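Local coordinates for protein Myo-inositol dehydrogenase (Corynebacterium glutamicum, PDB 3EUW) that probably oxidises myo-inositol with NAD+ as an inositol 2-dehydrogenase of the Gfo/Idh/MocA oxidoreductase family, at residues A[188-196]-A[323-333]; A[83-94]-A[111-122]. All coordinates share one frame; numbering follows the deposited sequence.

Contact 1: A[188-196]-A[323-333]; sequences NIVEVTATG and SAQTGRTVTLN
Val192 and Val330 form the hydrogen-bonded pair of a short antiparallel ladder, in which strand 330-331 becomes an outermost strand, within this chain, of the large mixed beta-sheet. Their two backbone bonds are near equal, Val192 N to Val330 O at 2.8 Å and Val330 N to Val192 O at 2.7 Å. Leu332 N continues the ladder to Val190 O (3.0 Å). Opposite Arg218 of strand 212-219 the strand carries an extra residue, Val190 and Glu191 together forming a classic beta bulge, and Arg218 also holds Glu191 OE1 in a salt bridge.

Apolar packing lies on the face of Val192, where Leu332 CD1 touches Ile189 CG2 at 3.9 Å and both Leu332 methyls come equally near Val192 CG2. Helix 307-326 backs this face through Ala319 and Cys320 against Val192.

Side-chain polar bonds tie in the helix end and the turn. Thr193 OG1 and Thr329 OG1 share a hydrogen bond of 2.9 Å; nearby, Thr193 packs on Thr193 of the second subunit, which places this edge at a subunit interface. Ser323, with OG swung opposite its own N (chi1 175°), accepts from Ala194 N at 2.9 Å and donates to Arg328 O from above that carbonyl's plane. One water donates to both Ala194 O and Ser323 O; a second accepts from Gly196 N and donates to Ala324 O at 2.8 Å.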
ATOM      1  N   ASN A 188      17.715   7.991 -27.376  1.00 22.34           N
ATOM      2  CA  ASN A 188      18.709   9.014 -27.650  1.00 22.31           C
ATOM      3  C   ASN A 188      19.222   9.795 -26.444  1.00 20.75           C
ATOM      4  O   ASN A 188      18.614  10.776 -26.013  1.00 19.77           O
ATOM      5  CB  ASN A 188      18.130   9.971 -28.688  1.00 27.10           C
ATOM      6  CG  ASN A 188      17.525   9.233 -29.870  1.00 34.49           C
ATOM      7  OD1 ASN A 188      16.570   9.705 -30.495  1.00 38.36           O
ATOM      8  ND2 ASN A 188      18.086   8.064 -30.187  1.00 37.01           N
ATOM      9  N   ILE A 189      20.361   9.356 -25.916  1.00 19.06           N
ATOM     10  CA  ILE A 189      20.987  10.009 -24.776  1.00 18.48           C
ATOM     11  C   ILE A 189      22.120  10.883 -25.320  1.00 19.26           C
ATOM     12  O   ILE A 189      22.906  10.438 -26.156  1.00 19.58           O
ATOM     13  CB  ILE A 189      21.570   8.976 -23.795  1.00 16.44           C
ATOM     14  CG1 ILE A 189      20.476   7.998 -23.342  1.00 18.13           C
ATOM     15  CG2 ILE A 189      22.218   9.688 -22.614  1.00 17.97           C
ATOM     16  CD1 ILE A 189      19.314   8.625 -22.603  1.00 11.83           C
ATOM     17  N   VAL A 190      22.204  12.124 -24.859  1.00 18.68           N
ATOM     18  CA  VAL A 190      23.246  13.010 -25.342  1.00 20.39           C
ATOM     19  C   VAL A 190      24.336  13.319 -24.320  1.00 20.46           C
ATOM     20  O   VAL A 190      25.496  13.470 -24.695  1.00 21.02           O
ATOM     21  CB  VAL A 190      22.649  14.337 -25.879  1.00 21.80           C
ATOM     22  CG1 VAL A 190      21.756  14.052 -27.066  1.00 21.66           C
ATOM     23  CG2 VAL A 190      21.854  15.042 -24.799  1.00 21.76           C
ATOM     24  N   GLU A 191      23.974  13.401 -23.040  1.00 20.00           N
ATOM     25  CA  GLU A 191      24.952  13.697 -21.990  1.00 19.37           C
ATOM     26  C   GLU A 191      24.905  12.707 -20.832  1.00 17.59           C
ATOM     27  O   GLU A 191      23.856  12.128 -20.530  1.00 16.54           O
ATOM     28  CB  GLU A 191      24.753  15.116 -21.442  1.00 19.69           C
ATOM     29  CG  GLU A 191      24.811  16.218 -22.503  1.00 24.23           C
ATOM     30  CD  GLU A 191      24.853  17.618 -21.909  1.00 24.74           C
ATOM     31  OE1 GLU A 191      24.251  17.839 -20.837  1.00 24.29           O
ATOM     32  OE2 GLU A 191      25.480  18.506 -22.524  1.00 29.87           O
ATOM     33  N   VAL A 192      26.047  12.539 -20.176  1.00 15.37           N
ATOM     34  CA  VAL A 192      26.154  11.622 -19.062  1.00 16.10           C
ATOM     35  C   VAL A 192      26.872  12.227 -17.863  1.00 15.58           C
ATOM     36  O   VAL A 192      27.967  12.767 -17.988  1.00 12.53           O
ATOM     37  CB  VAL A 192      26.900  10.347 -19.487  1.00 17.21           C
ATOM     38  CG1 VAL A 192      27.141   9.451 -18.289  1.00 14.04           C
ATOM     39  CG2 VAL A 192      26.086   9.608 -20.541  1.00 19.87           C
ATOM     40  N   THR A 193      26.235  12.134 -16.701  1.00 13.28           N
ATOM     41  CA  THR A 193      26.815  12.649 -15.465  1.00 15.23           C
ATOM     42  C   THR A 193      26.763  11.540 -14.420  1.00 15.02           C
ATOM     43  O   THR A 193      25.733  10.895 -14.250  1.00 15.94           O
ATOM     44  CB  THR A 193      26.039  13.871 -14.959  1.00 15.80           C
ATOM     45  OG1 THR A 193      25.902  14.810 -16.027  1.00 16.70           O
ATOM     46  CG2 THR A 193      26.782  14.550 -13.826  1.00 13.93           C
ATOM     47  N   ALA A 194      27.870  11.307 -13.725  1.00 13.74           N
ATOM     48  CA  ALA A 194      27.897  10.251 -12.722  1.00 11.67           C
ATOM     49  C   ALA A 194      28.728  10.626 -11.513  1.00 13.73           C
ATOM     50  O   ALA A 194      29.744  11.307 -11.633  1.00 13.97           O
ATOM     51  CB  ALA A 194      28.433   8.944 -13.339  1.00  9.92           C
ATOM     52  N   THR A 195      28.293  10.149 -10.351  1.00 12.70           N
ATOM     53  CA  THR A 195      28.968  10.410  -9.090  1.00 13.74           C
ATOM     54  C   THR A 195      29.152   9.086  -8.343  1.00 14.72           C
ATOM     55  O   THR A 195      28.188   8.350  -8.128  1.00 14.79           O
ATOM     56  CB  THR A 195      28.123  11.355  -8.229  1.00 13.39           C
ATOM     57  OG1 THR A 195      27.799  12.521  -8.992  1.00 15.86           O
ATOM     58  CG2 THR A 195      28.881  11.764  -6.980  1.00 12.77           C
ATOM     59  N   GLY A 196      30.383   8.782  -7.950  1.00 13.59           N
ATOM     60  CA  GLY A 196      30.632   7.542  -7.234  1.00 13.26           C
ATOM     61  C   GLY A 196      31.139   7.811  -5.837  1.00 13.50           C
ATOM     62  O   GLY A 196      31.760   8.840  -5.588  1.00 13.90           O
ATOM     63  N   SER A 323      32.933  10.234 -16.220  1.00 19.87           N
ATOM     64  CA  SER A 323      32.319  11.382 -15.558  1.00 16.73           C
ATOM     65  C   SER A 323      32.603  11.307 -14.058  1.00 16.40           C
ATOM     66  O   SER A 323      32.999  12.288 -13.438  1.00 17.25           O
ATOM     67  CB  SER A 323      30.802  11.389 -15.786  1.00 17.15           C
ATOM     68  OG  SER A 323      30.182  12.439 -15.060  1.00 13.96           O
ATOM     69  N   ALA A 324      32.411  10.128 -13.482  1.00 16.70           N
ATOM     70  CA  ALA A 324      32.633   9.945 -12.050  1.00 18.28           C
ATOM     71  C   ALA A 324      34.076  10.230 -11.672  1.00 18.42           C
ATOM     72  O   ALA A 324      34.347  10.781 -10.610  1.00 18.63           O
ATOM     73  CB  ALA A 324      32.270   8.539 -11.642  1.00 16.34           C
ATOM     74  N   GLN A 325      35.005   9.854 -12.541  1.00 20.70           N
ATOM     75  CA  GLN A 325      36.418  10.077 -12.267  1.00 20.76           C
ATOM     76  C   GLN A 325      36.861  11.518 -12.512  1.00 20.93           C
ATOM     77  O   GLN A 325      37.887  11.952 -11.976  1.00 22.38           O
ATOM     78  CB  GLN A 325      37.279   9.152 -13.128  1.00 21.99           C
ATOM     79  CG  GLN A 325      37.097   7.664 -12.857  1.00 25.46           C
ATOM     80  CD  GLN A 325      37.934   6.790 -13.786  1.00 26.84           C
ATOM     81  OE1 GLN A 325      37.923   6.973 -15.005  1.00 26.86           O
ATOM     82  NE2 GLN A 325      38.654   5.835 -13.213  1.00 27.23           N
ATOM     83  N   THR A 326      36.090  12.267 -13.296  1.00 19.35           N
ATOM     84  CA  THR A 326      36.485  13.631 -13.643  1.00 19.05           C
ATOM     85  C   THR A 326      35.706  14.781 -13.033  1.00 19.36           C
ATOM     86  O   THR A 326      36.152  15.932 -13.083  1.00 19.24           O
ATOM     87  CB  THR A 326      36.483  13.804 -15.176  1.00 19.42           C
ATOM     88  OG1 THR A 326      35.176  13.503 -15.689  1.00 18.00           O
ATOM     89  CG2 THR A 326      37.503  12.845 -15.816  1.00 18.92           C
ATOM     90  N   GLY A 327      34.539  14.493 -12.472  1.00 17.90           N
ATOM     91  CA  GLY A 327      33.760  15.555 -11.867  1.00 15.17           C
ATOM     92  C   GLY A 327      33.110  16.478 -12.879  1.00 17.08           C
ATOM     93  O   GLY A 327      32.955  17.671 -12.629  1.00 15.84           O
ATOM     94  N   ARG A 328      32.740  15.935 -14.036  1.00 17.60           N
ATOM     95  CA  ARG A 328      32.079  16.747 -15.045  1.00 18.52           C
ATOM     96  C   ARG A 328      31.155  15.917 -15.929  1.00 17.44           C
ATOM     97  O   ARG A 328      31.272  14.695 -16.007  1.00 17.11           O
ATOM     98  CB  ARG A 328      33.107  17.462 -15.921  1.00 19.72           C
ATOM     99  CG  ARG A 328      33.636  16.607 -17.051  1.00 24.85           C
ATOM    100  CD  ARG A 328      34.694  17.328 -17.868  1.00 26.83           C
ATOM    101  NE  ARG A 328      34.867  16.651 -19.145  1.00 31.85           N
ATOM    102  CZ  ARG A 328      34.200  16.956 -20.253  1.00 32.31           C
ATOM    103  NH1 ARG A 328      33.314  17.942 -20.263  1.00 33.18           N
ATOM    104  NH2 ARG A 328      34.405  16.255 -21.353  1.00 37.71           N
ATOM    105  N   THR A 329      30.234  16.597 -16.596  1.00 16.09           N
ATOM    106  CA  THR A 329      29.305  15.932 -17.484  1.00 17.76           C
ATOM    107  C   THR A 329      30.058  15.536 -18.755  1.00 19.83           C
ATOM    108  O   THR A 329      30.992  16.229 -19.174  1.00 20.54           O
ATOM    109  CB  THR A 329      28.122  16.863 -17.814  1.00 16.94           C
ATOM    110  OG1 THR A 329      27.412  17.169 -16.606  1.00 14.66           O
ATOM    111  CG2 THR A 329      27.171  16.209 -18.794  1.00 18.07           C
ATOM    112  N   VAL A 330      29.669  14.412 -19.349  1.00 18.95           N
ATOM    113  CA  VAL A 330      30.300  13.913 -20.566  1.00 20.19           C
ATOM    114  C   VAL A 330      29.329  13.956 -21.748  1.00 21.83           C
ATOM    115  O   VAL A 330      28.228  13.416 -21.675  1.00 20.48           O
ATOM    116  CB  VAL A 330      30.799  12.441 -20.378  1.00 20.01           C
ATOM    117  CG1 VAL A 330      31.292  11.865 -21.709  1.00 18.71           C
ATOM    118  CG2 VAL A 330      31.921  12.393 -19.356  1.00 17.93           C
ATOM    119  N   THR A 331      29.740  14.611 -22.829  1.00 25.00           N
ATOM    120  CA  THR A 331      28.922  14.702 -24.040  1.00 28.91           C
ATOM    121  C   THR A 331      29.279  13.528 -24.949  1.00 31.71           C
ATOM    122  O   THR A 331      30.412  13.402 -25.406  1.00 32.69           O
ATOM    123  CB  THR A 331      29.181  16.023 -24.795  1.00 29.46           C
ATOM    124  OG1 THR A 331      28.756  17.127 -23.988  1.00 29.49           O
ATOM    125  CG2 THR A 331      28.414  16.046 -26.108  1.00 29.78           C
ATOM    126  N   LEU A 332      28.306  12.665 -25.197  1.00 35.83           N
ATOM    127  CA  LEU A 332      28.506  11.482 -26.023  1.00 41.39           C
ATOM    128  C   LEU A 332      28.927  11.751 -27.462  1.00 46.59           C
ATOM    129  O   LEU A 332      29.813  11.078 -27.987  1.00 46.69           O
ATOM    130  CB  LEU A 332      27.236  10.641 -26.014  1.00 39.67           C
ATOM    131  CG  LEU A 332      26.885  10.079 -24.639  1.00 36.72           C
ATOM    132  CD1 LEU A 332      25.514   9.437 -24.676  1.00 37.99           C
ATOM    133  CD2 LEU A 332      27.945   9.073 -24.232  1.00 37.26           C
ATOM    134  N   ASN A 333      28.295  12.726 -28.104  1.00 52.51           N
ATOM    135  CA  ASN A 333      28.630  13.046 -29.487  1.00 58.73           C
ATOM    136  C   ASN A 333      28.999  14.521 -29.659  1.00 62.35           C
ATOM    137  O   ASN A 333      28.123  15.385 -29.749  1.00 62.22           O
ATOM    138  CB  ASN A 333      27.459  12.691 -30.410  1.00 60.26           C
ATOM    139  CG  ASN A 333      27.098  11.216 -30.351  1.00 62.23           C
ATOM    140  OD1 ASN A 333      27.937  10.347 -30.596  1.00 62.84           O
ATOM    141  ND2 ASN A 333      25.841  10.927 -30.027  1.00 63.61           N
TER
HETATM  142  O   HOH W   1      30.888  13.754 -12.422  1.00 23.49           O
HETATM  143  O   HOH W   2      32.689  10.322  -8.413  1.00 24.28           O

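Contact 2: A[83-94]-A[111-122]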
ATOM      1  N   THR A  83      30.785 -14.610 -32.235  1.00 30.09           N
ATOM      2  CA  THR A  83      31.412 -14.681 -33.546  1.00 31.24           C
ATOM      3  C   THR A  83      31.223 -16.046 -34.216  1.00 32.01           C
ATOM      4  O   THR A  83      30.750 -16.122 -35.346  1.00 31.91           O
ATOM      5  CB  THR A  83      32.930 -14.372 -33.448  1.00 32.33           C
ATOM      6  OG1 THR A  83      33.122 -13.058 -32.904  1.00 31.98           O
ATOM      7  CG2 THR A  83      33.575 -14.439 -34.819  1.00 32.52           C
ATOM      8  N   ARG A  84      31.586 -17.118 -33.523  1.00 32.62           N
ATOM      9  CA  ARG A  84      31.444 -18.459 -34.079  1.00 33.88           C
ATOM     10  C   ARG A  84      30.015 -18.766 -34.513  1.00 34.47           C
ATOM     11  O   ARG A  84      29.781 -19.294 -35.603  1.00 32.92           O
ATOM     12  CB  ARG A  84      31.860 -19.521 -33.064  1.00 35.99           C
ATOM     13  CG  ARG A  84      33.297 -19.449 -32.587  1.00 40.73           C
ATOM     14  CD  ARG A  84      33.628 -20.751 -31.876  1.00 45.28           C
ATOM     15  NE  ARG A  84      34.935 -20.764 -31.231  1.00 47.66           N
ATOM     16  CZ  ARG A  84      35.553 -21.876 -30.847  1.00 49.41           C
ATOM     17  NH1 ARG A  84      34.980 -23.056 -31.057  1.00 49.81           N
ATOM     18  NH2 ARG A  84      36.732 -21.809 -30.246  1.00 51.11           N
ATOM     19  N   ALA A  85      29.060 -18.447 -33.648  1.00 33.80           N
ATOM     20  CA  ALA A  85      27.661 -18.713 -33.945  1.00 34.99           C
ATOM     21  C   ALA A  85      27.201 -17.919 -35.159  1.00 34.83           C
ATOM     22  O   ALA A  85      26.639 -18.475 -36.102  1.00 34.77           O
ATOM     23  CB  ALA A  85      26.799 -18.376 -32.738  1.00 34.82           C
ATOM     24  N   VAL A  86      27.447 -16.618 -35.134  1.00 35.24           N
ATOM     25  CA  VAL A  86      27.051 -15.754 -36.234  1.00 36.46           C
ATOM     26  C   VAL A  86      27.713 -16.158 -37.558  1.00 36.15           C
ATOM     27  O   VAL A  86      27.068 -16.141 -38.603  1.00 36.23           O
ATOM     28  CB  VAL A  86      27.374 -14.273 -35.905  1.00 35.98           C
ATOM     29  CG1 VAL A  86      27.241 -13.418 -37.142  1.00 38.00           C
ATOM     30  CG2 VAL A  86      26.426 -13.766 -34.836  1.00 36.75           C
ATOM     31  N   GLU A  87      28.990 -16.532 -37.513  1.00 35.84           N
ATOM     32  CA  GLU A  87      29.696 -16.934 -38.729  1.00 35.77           C
ATOM     33  C   GLU A  87      29.061 -18.168 -39.359  1.00 35.40           C
ATOM     34  O   GLU A  87      29.257 -18.441 -40.545  1.00 34.75           O
ATOM     35  CB  GLU A  87      31.174 -17.202 -38.439  1.00 36.38           C
ATOM     36  CG  GLU A  87      31.931 -15.982 -37.933  1.00 39.29           C
ATOM     37  CD  GLU A  87      33.436 -16.192 -37.886  1.00 41.25           C
ATOM     38  OE1 GLU A  87      33.885 -17.269 -37.429  1.00 39.69           O
ATOM     39  OE2 GLU A  87      34.170 -15.268 -38.302  1.00 44.29           O
ATOM     40  N   ARG A  88      28.310 -18.920 -38.561  1.00 34.58           N
ATOM     41  CA  ARG A  88      27.628 -20.100 -39.073  1.00 34.18           C
ATOM     42  C   ARG A  88      26.146 -19.813 -39.269  1.00 31.68           C
ATOM     43  O   ARG A  88      25.344 -20.726 -39.453  1.00 32.24           O
ATOM     44  CB  ARG A  88      27.816 -21.296 -38.136  1.00 35.50           C
ATOM     45  CG  ARG A  88      29.203 -21.919 -38.226  1.00 40.10           C
ATOM     46  CD  ARG A  88      29.196 -23.346 -37.710  1.00 44.11           C
ATOM     47  NE  ARG A  88      28.190 -24.153 -38.397  1.00 45.44           N
ATOM     48  CZ  ARG A  88      27.828 -25.374 -38.021  1.00 47.63           C
ATOM     49  NH1 ARG A  88      28.390 -25.938 -36.963  1.00 47.09           N
ATOM     50  NH2 ARG A  88      26.888 -26.028 -38.696  1.00 51.42           N
ATOM     51  N   GLY A  89      25.790 -18.532 -39.235  1.00 30.29           N
ATOM     52  CA  GLY A  89      24.404 -18.136 -39.420  1.00 27.15           C
ATOM     53  C   GLY A  89      23.485 -18.607 -38.309  1.00 25.25           C
ATOM     54  O   GLY A  89      22.274 -18.700 -38.490  1.00 24.72           O
ATOM     55  N   ILE A  90      24.054 -18.919 -37.153  1.00 25.25           N
ATOM     56  CA  ILE A  90      23.247 -19.369 -36.028  1.00 25.00           C
ATOM     57  C   ILE A  90      22.967 -18.202 -35.091  1.00 24.35           C
ATOM     58  O   ILE A  90      23.894 -17.570 -34.572  1.00 23.82           O
ATOM     59  CB  ILE A  90      23.962 -20.455 -35.223  1.00 26.71           C
ATOM     60  CG1 ILE A  90      24.398 -21.594 -36.147  1.00 26.43           C
ATOM     61  CG2 ILE A  90      23.033 -20.968 -34.122  1.00 24.88           C
ATOM     62  CD1 ILE A  90      25.285 -22.629 -35.460  1.00 26.10           C
ATOM     63  N   PRO A  91      21.682 -17.891 -34.872  1.00 22.86           N
ATOM     64  CA  PRO A  91      21.302 -16.789 -33.985  1.00 22.86           C
ATOM     65  C   PRO A  91      21.839 -17.046 -32.576  1.00 23.17           C
ATOM     66  O   PRO A  91      21.995 -18.196 -32.163  1.00 23.54           O
ATOM     67  CB  PRO A  91      19.774 -16.818 -34.029  1.00 24.11           C
ATOM     68  CG  PRO A  91      19.474 -17.412 -35.377  1.00 23.92           C
ATOM     69  CD  PRO A  91      20.491 -18.524 -35.457  1.00 22.93           C
ATOM     70  N   ALA A  92      22.121 -15.980 -31.838  1.00 21.60           N
ATOM     71  CA  ALA A  92      22.644 -16.138 -30.490  1.00 18.89           C
ATOM     72  C   ALA A  92      22.097 -15.126 -29.492  1.00 19.18           C
ATOM     73  O   ALA A  92      22.142 -13.917 -29.729  1.00 18.67           O
ATOM     74  CB  ALA A  92      24.158 -16.056 -30.513  1.00 19.81           C
ATOM     75  N   LEU A  93      21.577 -15.643 -28.382  1.00 17.76           N
ATOM     76  CA  LEU A  93      21.056 -14.824 -27.297  1.00 17.60           C
ATOM     77  C   LEU A  93      22.208 -14.809 -26.299  1.00 17.13           C
ATOM     78  O   LEU A  93      22.563 -15.849 -25.735  1.00 14.82           O
ATOM     79  CB  LEU A  93      19.810 -15.466 -26.674  1.00 15.59           C
ATOM     80  CG  LEU A  93      19.418 -14.930 -25.288  1.00 16.09           C
ATOM     81  CD1 LEU A  93      19.159 -13.422 -25.350  1.00 14.54           C
ATOM     82  CD2 LEU A  93      18.201 -15.686 -24.785  1.00 11.94           C
ATOM     83  N   CYS A  94      22.795 -13.637 -26.093  1.00 16.31           N
ATOM     84  CA  CYS A  94      23.944 -13.520 -25.211  1.00 17.94           C
ATOM     85  C   CYS A  94      23.727 -12.674 -23.960  1.00 18.20           C
ATOM     86  O   CYS A  94      23.202 -11.560 -24.033  1.00 18.59           O
ATOM     87  CB  CYS A  94      25.128 -12.954 -26.007  1.00 17.92           C
ATOM     88  SG  CYS A  94      26.694 -12.923 -25.119  1.00 21.13           S
ATOM     89  N   LYS A 111      34.376  -7.840 -37.613  1.00 39.64           N
ATOM     90  CA  LYS A 111      34.528  -9.181 -38.150  1.00 40.56           C
ATOM     91  C   LYS A 111      33.202  -9.793 -38.595  1.00 40.00           C
ATOM     92  O   LYS A 111      33.107 -10.349 -39.687  1.00 40.83           O
ATOM     93  CB  LYS A 111      35.201 -10.095 -37.122  1.00 42.22           C
ATOM     94  CG  LYS A 111      35.504 -11.488 -37.659  1.00 45.80           C
ATOM     95  CD  LYS A 111      36.313 -12.332 -36.678  1.00 48.10           C
ATOM     96  CE  LYS A 111      37.721 -11.781 -36.478  1.00 50.67           C
ATOM     97  NZ  LYS A 111      38.542 -12.646 -35.575  1.00 49.46           N
ATOM     98  N   ILE A 112      32.174  -9.676 -37.762  1.00 38.58           N
ATOM     99  CA  ILE A 112      30.874 -10.253 -38.084  1.00 36.31           C
ATOM    100  C   ILE A 112      30.043  -9.424 -39.063  1.00 36.56           C
ATOM    101  O   ILE A 112      29.181  -9.957 -39.760  1.00 36.20           O
ATOM    102  CB  ILE A 112      30.041 -10.489 -36.802  1.00 36.27           C
ATOM    103  CG1 ILE A 112      29.667  -9.154 -36.164  1.00 35.28           C
ATOM    104  CG2 ILE A 112      30.840 -11.309 -35.808  1.00 35.74           C
ATOM    105  CD1 ILE A 112      28.787  -9.297 -34.951  1.00 38.10           C
ATOM    106  N   GLY A 113      30.298  -8.122 -39.110  1.00 35.69           N
ATOM    107  CA  GLY A 113      29.554  -7.258 -40.012  1.00 37.37           C
ATOM    108  C   GLY A 113      28.040  -7.393 -39.913  1.00 38.96           C
ATOM    109  O   GLY A 113      27.452  -7.163 -38.855  1.00 38.98           O
ATOM    110  N   ASP A 114      27.408  -7.763 -41.023  1.00 39.77           N
ATOM    111  CA  ASP A 114      25.957  -7.921 -41.077  1.00 40.19           C
ATOM    112  C   ASP A 114      25.454  -9.079 -40.214  1.00 38.19           C
ATOM    113  O   ASP A 114      24.256  -9.183 -39.936  1.00 36.15           O
ATOM    114  CB  ASP A 114      25.513  -8.108 -42.531  1.00 44.45           C
ATOM    115  CG  ASP A 114      25.693  -6.843 -43.361  1.00 48.39           C
ATOM    116  OD1 ASP A 114      24.890  -5.897 -43.187  1.00 49.70           O
ATOM    117  OD2 ASP A 114      26.640  -6.790 -44.179  1.00 50.14           O
ATOM    118  N   GLY A 115      26.369  -9.945 -39.791  1.00 35.91           N
ATOM    119  CA  GLY A 115      25.985 -11.059 -38.946  1.00 34.24           C
ATOM    120  C   GLY A 115      25.491 -10.601 -37.579  1.00 33.26           C
ATOM    121  O   GLY A 115      24.840 -11.360 -36.854  1.00 32.40           O
ATOM    122  N   ALA A 116      25.789  -9.352 -37.229  1.00 31.10           N
ATOM    123  CA  ALA A 116      25.378  -8.791 -35.944  1.00 30.84           C
ATOM    124  C   ALA A 116      23.864  -8.830 -35.747  1.00 29.49           C
ATOM    125  O   ALA A 116      23.382  -8.868 -34.620  1.00 28.83           O
ATOM    126  CB  ALA A 116      25.879  -7.360 -35.818  1.00 27.56           C
ATOM    127  N   SER A 117      23.120  -8.832 -36.845  1.00 28.98           N
ATOM    128  CA  SER A 117      21.663  -8.858 -36.779  1.00 27.41           C
ATOM    129  C   SER A 117      21.114 -10.159 -36.194  1.00 26.67           C
ATOM    130  O   SER A 117      19.927 -10.252 -35.896  1.00 24.06           O
ATOM    131  CB  SER A 117      21.063  -8.634 -38.175  1.00 30.03           C
ATOM    132  OG  SER A 117      21.351  -9.714 -39.055  1.00 29.55           O
ATOM    133  N   LYS A 118      21.974 -11.159 -36.040  1.00 26.60           N
ATOM    134  CA  LYS A 118      21.547 -12.442 -35.484  1.00 26.02           C
ATOM    135  C   LYS A 118      21.847 -12.516 -33.989  1.00 25.66           C
ATOM    136  O   LYS A 118      21.705 -13.564 -33.358  1.00 23.17           O
ATOM    137  CB  LYS A 118      22.229 -13.597 -36.220  1.00 26.43           C
ATOM    138  CG  LYS A 118      21.642 -13.861 -37.603  1.00 29.03           C
ATOM    139  CD  LYS A 118      22.341 -15.024 -38.304  1.00 32.33           C
ATOM    140  CE  LYS A 118      21.697 -15.335 -39.661  1.00 33.35           C
ATOM    141  NZ  LYS A 118      20.300 -15.857 -39.518  1.00 34.68           N
ATOM    142  N   VAL A 119      22.251 -11.386 -33.420  1.00 23.77           N
ATOM    143  CA  VAL A 119      22.557 -11.352 -32.003  1.00 23.80           C
ATOM    144  C   VAL A 119      21.471 -10.653 -31.198  1.00 21.87           C
ATOM    145  O   VAL A 119      21.031  -9.556 -31.546  1.00 21.39           O
ATOM    146  CB  VAL A 119      23.897 -10.632 -31.731  1.00 23.43           C
ATOM    147  CG1 VAL A 119      24.244 -10.718 -30.250  1.00 24.20           C
ATOM    148  CG2 VAL A 119      24.999 -11.257 -32.557  1.00 23.83           C
HETATM  149  N   MSE A 120      21.011 -11.314 -30.144  1.00 19.92           N
HETATM  150  CA  MSE A 120      20.042 -10.718 -29.250  1.00 18.13           C
HETATM  151  C   MSE A 120      20.750 -10.536 -27.913  1.00 18.30           C
HETATM  152  O   MSE A 120      21.376 -11.469 -27.414  1.00 18.54           O
HETATM  153  CB  MSE A 120      18.837 -11.628 -29.044  1.00 15.96           C
HETATM  154  CG  MSE A 120      17.877 -11.006 -28.069  1.00 13.07           C
HETATM  155 SE   MSE A 120      16.247 -12.029 -27.981  1.00 18.58          SE
HETATM  156  CE  MSE A 120      15.199 -10.916 -26.713  1.00 13.97           C
ATOM    157  N   LEU A 121      20.675  -9.345 -27.334  1.00 17.91           N
ATOM    158  CA  LEU A 121      21.335  -9.115 -26.053  1.00 17.32           C
ATOM    159  C   LEU A 121      20.374  -9.416 -24.927  1.00 16.21           C
ATOM    160  O   LEU A 121      19.205  -9.018 -24.972  1.00 15.93           O
ATOM    161  CB  LEU A 121      21.875  -7.693 -25.945  1.00 16.68           C
ATOM    162  CG  LEU A 121      23.398  -7.846 -25.897  1.00 21.56           C
ATOM    163  CD1 LEU A 121      23.963  -7.829 -27.313  1.00 21.52           C
ATOM    164  CD2 LEU A 121      24.010  -6.760 -25.068  1.00 23.47           C
ATOM    165  N   GLY A 122      20.875 -10.124 -23.920  1.00 15.07           N
ATOM    166  CA  GLY A 122      20.029 -10.537 -22.812  1.00 14.24           C
ATOM    167  C   GLY A 122      19.716  -9.549 -21.710  1.00 13.93           C
ATOM    168  O   GLY A 122      19.926  -9.866 -20.537  1.00 13.87           O
TER
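The last beta-alpha-beta unit of the Rossmann-fold sheet brings strand 92-94 beside strand 119-121, where Ala92, Leu93 and Cys94 pair in parallel with Val119, Met120 and Leu121. The strand axes approach to 4.8 Å and cross at -24°. Bonds alternate across the pair as parallel strands require: Lys118 O receives Ala92 N, Ala92 O receives Met120 N at 2.9 Å with an N-H...O angle of 173°, Met120 O receives Cys94 N, and Cys94 O receives Gly122 N.

On one face Leu93 and the selenomethionine Met120 run alongside each other in the same direction, with Leu93 CD1 3.9 Å from Met120 CG; both rest on Phe293 of helix 283-299. The other face bears Val119, whose CG2 meets Val86 CG2 at 3.7 Å, the two side chains set roughly perpendicular.

Val86 thus links strand packing to helix packing. Its other methyl, CG1, set opposite the backbone N (chi1 168°), fits over Gly115, 3.2 Å from Gly115 O, and also touches Ile112 CB. Farther along the helices, Thr83 CG2 packs against Lys111 CD.

Helix 78-87 ends in a Schellman motif with Gly89 at C-prime: Ile90 N bonds Ala85 O and Gly89 N bonds Val86 O. The Lys118 chain runs over this turn, bringing CE to 3.6 Å from Gly89 O.

Overall arrangement
Both segments of contact 2 precede those of contact 1 along the chain. Their centres stand 30 Å apart and their nearest atoms about 15 Å, without touching, and they share no sheet. Contact 2 belongs to the parallel sheet of the Rossmann fold, with 119-121 an outermost strand within this chain; contact 1 belongs to the mixed sheet of the other part of the molecule, where 330-331 is likewise outermost within the chain. Each thus lies at one edge of its sheet, but the second subunit bonds to the backbone at the edge of contact 1, whereas no other chain of the tetramer touches contact 2, consistent with a nucleotide-binding fold joined to a sheet that takes part in assembly.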